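Uncharacterized protein (Kribbella flavida, PDB 5EVH) is of unknown function but has a SnoaL-like domain of the NTF2-like fold, whose curved sheet and helices commonly enclose a small-molecule pocket. Local coordinates at residues Phe70-Thr82 with Ala90-Arg102. Sequence-based numbering, arbitrary orientation.
Sequences FGDATTALLMYDT and APAAEHLTVHDGR
Strands 75-84 and 92-99 form an antiparallel hairpin in the curved sheet of the NTF2-like fold, with Tyr80 and Glu94 meeting on the face that carries helix 7-20. The backbones are laced by paired bonds: Ala76 with Leu96, Leu78 with Glu94 and Tyr80 with Ala92 each exchange two, Leu96 N reaching Ala76 O at 2.8 Å. Tyr80 OH donates to Glu94 OE2 over 2.7 Å, arriving from above the carboxylate plane, which stands 89° from the phenol ring. With CG set between its own N and carbonyl carbon (chi1 52°), the ring leans over the neighbouring strand, and its CZ rests 3.7 Å from Ala92 CB. His16 meets the ring from the helix, and Ile108 touches both Tyr80 and Glu94. Farther along this face, Leu78 CD2 lies 4.2 Å from Leu96 CD1, and Ala12 of helix 7-20 touches both leucines.

On the other face, Met79, a selenomethionine, brings CE to 4.2 Å from Ala93 CB, while a water joins Thr75 OG1 to His95 NE2; Ala93 packs on Ala93, and His95 on Ser68, of the second subunit. Beyond the ladder, Thr82 OG1 donates to Ala90 O at 2.7 Å, and Ala90 N returns a bond to Thr82 O.

A phenylalanine in place of Tyr80 would probably keep the packing on Ala92 but leave Glu94 OE2 without its phenol donor. The hairpin thus turns a largely apolar face toward the helix, in which buried Tyr80 and Glu94 pair their polar ends, fixing phenol and carboxylate relative to each other across the two strands.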
loop_
_atom_site.group_PDB
_atom_site.type_symbol
_atom_site.label_atom_id
_atom_site.label_comp_id
_atom_site.label_asym_id
_atom_site.label_seq_id
_atom_site.Cartn_x
_atom_site.Cartn_y
_atom_site.Cartn_z
ATOM N N PHE A 70 -2.975 -10.942 5.447
ATOM C CA PHE A 70 -4.222 -11.387 6.018
ATOM C C PHE A 70 -5.088 -11.806 4.859
ATOM O O PHE A 70 -4.899 -11.338 3.728
ATOM C CB PHE A 70 -4.970 -10.250 6.744
ATOM C CG PHE A 70 -4.337 -9.819 8.030
ATOM C CD1 PHE A 70 -4.633 -10.511 9.229
ATOM C CD2 PHE A 70 -3.494 -8.706 8.085
ATOM C CE1 PHE A 70 -4.109 -10.058 10.439
ATOM C CE2 PHE A 70 -2.956 -8.251 9.307
ATOM C CZ PHE A 70 -3.269 -8.989 10.498
ATOM N N GLY A 71 -6.046 -12.671 5.119
ATOM C CA GLY A 71 -7.057 -12.825 4.083
ATOM C C GLY A 71 -8.226 -13.647 4.576
ATOM O O GLY A 71 -8.283 -14.056 5.737
ATOM N N ASP A 72 -9.206 -13.810 3.698
ATOM C CA ASP A 72 -10.337 -14.707 3.983
ATOM C C ASP A 72 -10.533 -15.659 2.805
ATOM O O ASP A 72 -9.582 -16.005 2.098
ATOM C CB ASP A 72 -11.614 -13.906 4.293
ATOM C CG ASP A 72 -12.007 -12.909 3.178
ATOM O OD1 ASP A 72 -11.638 -13.072 1.983
ATOM O OD2 ASP A 72 -12.744 -11.929 3.480
ATOM N N ALA A 73 -11.769 -16.088 2.573
ATOM C CA ALA A 73 -11.975 -17.142 1.606
ATOM C C ALA A 73 -11.697 -16.641 0.195
ATOM O O ALA A 73 -11.250 -17.422 -0.658
ATOM C CB ALA A 73 -13.404 -17.667 1.728
ATOM N N THR A 74 -11.933 -15.340 -0.077
ATOM C CA THR A 74 -11.815 -14.873 -1.451
ATOM C C THR A 74 -10.932 -13.647 -1.639
ATOM O O THR A 74 -10.698 -13.259 -2.796
ATOM C CB THR A 74 -13.202 -14.564 -2.027
ATOM O OG1 THR A 74 -13.813 -13.527 -1.252
ATOM C CG2 THR A 74 -14.096 -15.869 -2.067
ATOM N N THR A 75 -10.479 -12.994 -0.572
ATOM C CA THR A 75 -9.600 -11.838 -0.766
ATOM C C THR A 75 -8.447 -11.925 0.195
ATOM O O THR A 75 -8.533 -12.575 1.252
ATOM C CB THR A 75 -10.280 -10.470 -0.543
ATOM O OG1 THR A 75 -10.708 -10.367 0.810
ATOM C CG2 THR A 75 -11.467 -10.243 -1.532
ATOM N N ALA A 76 -7.367 -11.223 -0.166
ATOM C CA ALA A 76 -6.186 -11.189 0.647
ATOM C C ALA A 76 -5.609 -9.790 0.554
ATOM O O ALA A 76 -5.773 -9.080 -0.454
ATOM C CB ALA A 76 -5.138 -12.259 0.200
ATOM N N LEU A 77 -4.869 -9.429 1.589
ATOM C CA LEU A 77 -4.243 -8.127 1.656
ATOM C C LEU A 77 -2.837 -8.348 2.208
ATOM O O LEU A 77 -2.660 -8.980 3.267
ATOM C CB LEU A 77 -5.092 -7.201 2.572
ATOM C CG LEU A 77 -4.702 -5.731 2.593
ATOM C CD1 LEU A 77 -4.870 -5.092 1.165
ATOM C CD2 LEU A 77 -5.600 -4.963 3.630
ATOM N N LEU A 78 -1.831 -7.855 1.505
ATOM C CA LEU A 78 -0.491 -8.027 2.054
ATOM C C LEU A 78 0.377 -6.817 1.780
ATOM O O LEU A 78 0.105 -6.005 0.878
ATOM C CB LEU A 78 0.203 -9.234 1.511
ATOM C CG LEU A 78 0.100 -9.548 0.072
ATOM C CD1 LEU A 78 1.461 -9.254 -0.399
ATOM C CD2 LEU A 78 -0.064 -11.017 0.062
HETATM N N MSE A 79 1.383 -6.681 2.638
HETATM C CA MSE A 79 2.334 -5.562 2.490
HETATM C C MSE A 79 3.723 -6.184 2.647
HETATM O O MSE A 79 3.939 -7.032 3.551
HETATM C CB MSE A 79 2.088 -4.512 3.539
HETATM C CG MSE A 79 3.154 -3.371 3.381
HETATM SE SE MSE A 79 2.945 -1.941 4.723
HETATM C CE MSE A 79 1.211 -1.141 4.072
ATOM N N TYR A 80 4.670 -5.802 1.767
ATOM C CA TYR A 80 5.997 -6.388 1.772
ATOM C C TYR A 80 7.010 -5.297 1.465
ATOM O O TYR A 80 6.718 -4.310 0.791
ATOM C CB TYR A 80 6.127 -7.585 0.791
ATOM C CG TYR A 80 5.684 -7.294 -0.614
ATOM C CD1 TYR A 80 4.375 -7.540 -1.014
ATOM C CD2 TYR A 80 6.582 -6.785 -1.540
ATOM C CE1 TYR A 80 3.979 -7.291 -2.335
ATOM C CE2 TYR A 80 6.209 -6.531 -2.857
ATOM C CZ TYR A 80 4.896 -6.775 -3.234
ATOM O OH TYR A 80 4.500 -6.510 -4.536
ATOM N N ASP A 81 8.205 -5.465 1.996
ATOM C CA ASP A 81 9.284 -4.573 1.620
ATOM C C ASP A 81 9.953 -5.188 0.397
ATOM O O ASP A 81 9.930 -6.409 0.223
ATOM C CB ASP A 81 10.307 -4.484 2.750
ATOM C CG ASP A 81 11.429 -3.417 2.434
ATOM O OD1 ASP A 81 11.069 -2.358 1.852
ATOM O OD2 ASP A 81 12.620 -3.682 2.704
ATOM N N THR A 82 10.554 -4.357 -0.440
ATOM C CA THR A 82 11.446 -4.884 -1.476
ATOM C C THR A 82 12.746 -4.097 -1.449
ATOM O O THR A 82 12.772 -2.930 -1.027
ATOM C CB THR A 82 10.859 -4.815 -2.933
ATOM O OG1 THR A 82 10.889 -3.468 -3.446
ATOM C CG2 THR A 82 9.388 -5.352 -3.030
ATOM N N ALA A 90 11.659 -0.267 -1.247
ATOM C CA ALA A 90 10.512 0.151 -2.047
ATOM C C ALA A 90 9.353 -0.761 -1.616
ATOM O O ALA A 90 9.095 -1.794 -2.223
ATOM C CB ALA A 90 10.848 0.009 -3.530
ATOM N N PRO A 91 8.690 -0.446 -0.514
ATOM C CA PRO A 91 7.611 -1.332 -0.037
ATOM C C PRO A 91 6.369 -1.237 -0.924
ATOM O O PRO A 91 6.120 -0.219 -1.571
ATOM C CB PRO A 91 7.326 -0.808 1.368
ATOM C CG PRO A 91 7.528 0.683 1.198
ATOM C CD PRO A 91 8.876 0.730 0.357
ATOM N N ALA A 92 5.595 -2.327 -0.975
ATOM C CA ALA A 92 4.385 -2.352 -1.785
ATOM C C ALA A 92 3.251 -2.992 -0.986
ATOM O O ALA A 92 3.491 -3.800 -0.084
ATOM C CB ALA A 92 4.569 -3.112 -3.120
ATOM N N ALA A 93 2.014 -2.645 -1.318
ATOM C CA ALA A 93 0.878 -3.352 -0.725
ATOM C C ALA A 93 -0.019 -3.858 -1.849
ATOM O O ALA A 93 -0.153 -3.182 -2.892
ATOM C CB ALA A 93 0.052 -2.398 0.192
ATOM N N GLU A 94 -0.634 -5.047 -1.652
ATOM C CA GLU A 94 -1.451 -5.652 -2.681
ATOM C C GLU A 94 -2.753 -6.109 -2.081
ATOM O O GLU A 94 -2.764 -6.752 -1.008
ATOM C CB GLU A 94 -0.787 -6.916 -3.376
ATOM C CG GLU A 94 0.463 -6.536 -4.107
ATOM C CD GLU A 94 1.191 -7.771 -4.678
ATOM O OE1 GLU A 94 0.673 -8.862 -4.421
ATOM O OE2 GLU A 94 2.245 -7.635 -5.369
ATOM N N HIS A 95 -3.845 -5.849 -2.818
ATOM C CA HIS A 95 -5.153 -6.339 -2.451
ATOM C C HIS A 95 -5.543 -7.318 -3.554
ATOM O O HIS A 95 -5.615 -6.917 -4.726
ATOM C CB HIS A 95 -6.158 -5.195 -2.359
ATOM C CG HIS A 95 -7.572 -5.665 -2.124
ATOM N ND1 HIS A 95 -8.668 -5.046 -2.695
ATOM C CD2 HIS A 95 -8.076 -6.661 -1.334
ATOM C CE1 HIS A 95 -9.784 -5.651 -2.295
ATOM N NE2 HIS A 95 -9.451 -6.654 -1.489
ATOM N N LEU A 96 -5.762 -8.590 -3.211
ATOM C CA LEU A 96 -5.991 -9.637 -4.219
ATOM C C LEU A 96 -7.383 -10.223 -4.050
ATOM O O LEU A 96 -7.841 -10.459 -2.927
ATOM C CB LEU A 96 -4.981 -10.793 -4.086
ATOM C CG LEU A 96 -3.517 -10.363 -4.210
ATOM C CD1 LEU A 96 -3.001 -10.001 -2.828
ATOM C CD2 LEU A 96 -2.699 -11.478 -4.847
ATOM N N THR A 97 -8.036 -10.498 -5.168
ATOM C CA THR A 97 -9.259 -11.291 -5.177
ATOM C C THR A 97 -8.938 -12.612 -5.827
ATOM O O THR A 97 -8.335 -12.642 -6.905
ATOM C CB THR A 97 -10.354 -10.577 -6.006
ATOM O OG1 THR A 97 -10.520 -9.271 -5.442
ATOM C CG2 THR A 97 -11.645 -11.333 -6.019
ATOM N N VAL A 98 -9.405 -13.713 -5.233
ATOM C CA VAL A 98 -8.970 -15.038 -5.670
ATOM C C VAL A 98 -10.202 -15.912 -5.802
ATOM O O VAL A 98 -10.993 -15.986 -4.857
ATOM C CB VAL A 98 -7.997 -15.671 -4.657
ATOM C CG1 VAL A 98 -7.665 -17.122 -5.115
ATOM C CG2 VAL A 98 -6.729 -14.738 -4.452
ATOM N N HIS A 99 -10.380 -16.553 -6.963
ATOM C CA HIS A 99 -11.496 -17.475 -7.186
ATOM C C HIS A 99 -10.922 -18.767 -7.712
ATOM O O HIS A 99 -10.147 -18.755 -8.675
ATOM C CB HIS A 99 -12.540 -16.909 -8.148
ATOM C CG HIS A 99 -13.257 -15.725 -7.570
ATOM N ND1 HIS A 99 -14.035 -15.815 -6.429
ATOM C CD2 HIS A 99 -13.257 -14.411 -7.923
ATOM C CE1 HIS A 99 -14.502 -14.615 -6.123
ATOM N NE2 HIS A 99 -14.055 -13.748 -7.017
ATOM N N ASP A 100 -11.241 -19.857 -7.018
ATOM C CA ASP A 100 -10.815 -21.194 -7.391
ATOM C C ASP A 100 -9.311 -21.239 -7.640
ATOM O O ASP A 100 -8.845 -21.759 -8.647
ATOM C CB ASP A 100 -11.612 -21.698 -8.609
ATOM N N GLY A 101 -8.541 -20.637 -6.737
ATOM C CA GLY A 101 -7.085 -20.725 -6.813
ATOM C C GLY A 101 -6.409 -19.761 -7.781
ATOM O O GLY A 101 -5.199 -19.868 -7.987
ATOM N N ARG A 102 -7.160 -18.895 -8.457
ATOM C CA ARG A 102 -6.590 -17.951 -9.420
ATOM C C ARG A 102 -6.901 -16.520 -9.008
ATOM O O ARG A 102 -8.036 -16.224 -8.590
ATOM C CB ARG A 102 -7.157 -18.176 -10.807
ATOM C CG ARG A 102 -6.980 -19.630 -11.308
ATOM C CD ARG A 102 -5.952 -19.588 -12.353
ATOM N NE ARG A 102 -5.581 -20.885 -12.872
ATOM C CZ ARG A 102 -4.592 -21.062 -13.754
ATOM N NH1 ARG A 102 -3.889 -19.988 -14.206
ATOM N NH2 ARG A 102 -4.297 -22.307 -14.175
HETATM O O HOH W 1 -10.809 -18.057 -2.933
HETATM O O HOH W 2 -10.671 -7.553 1.138
#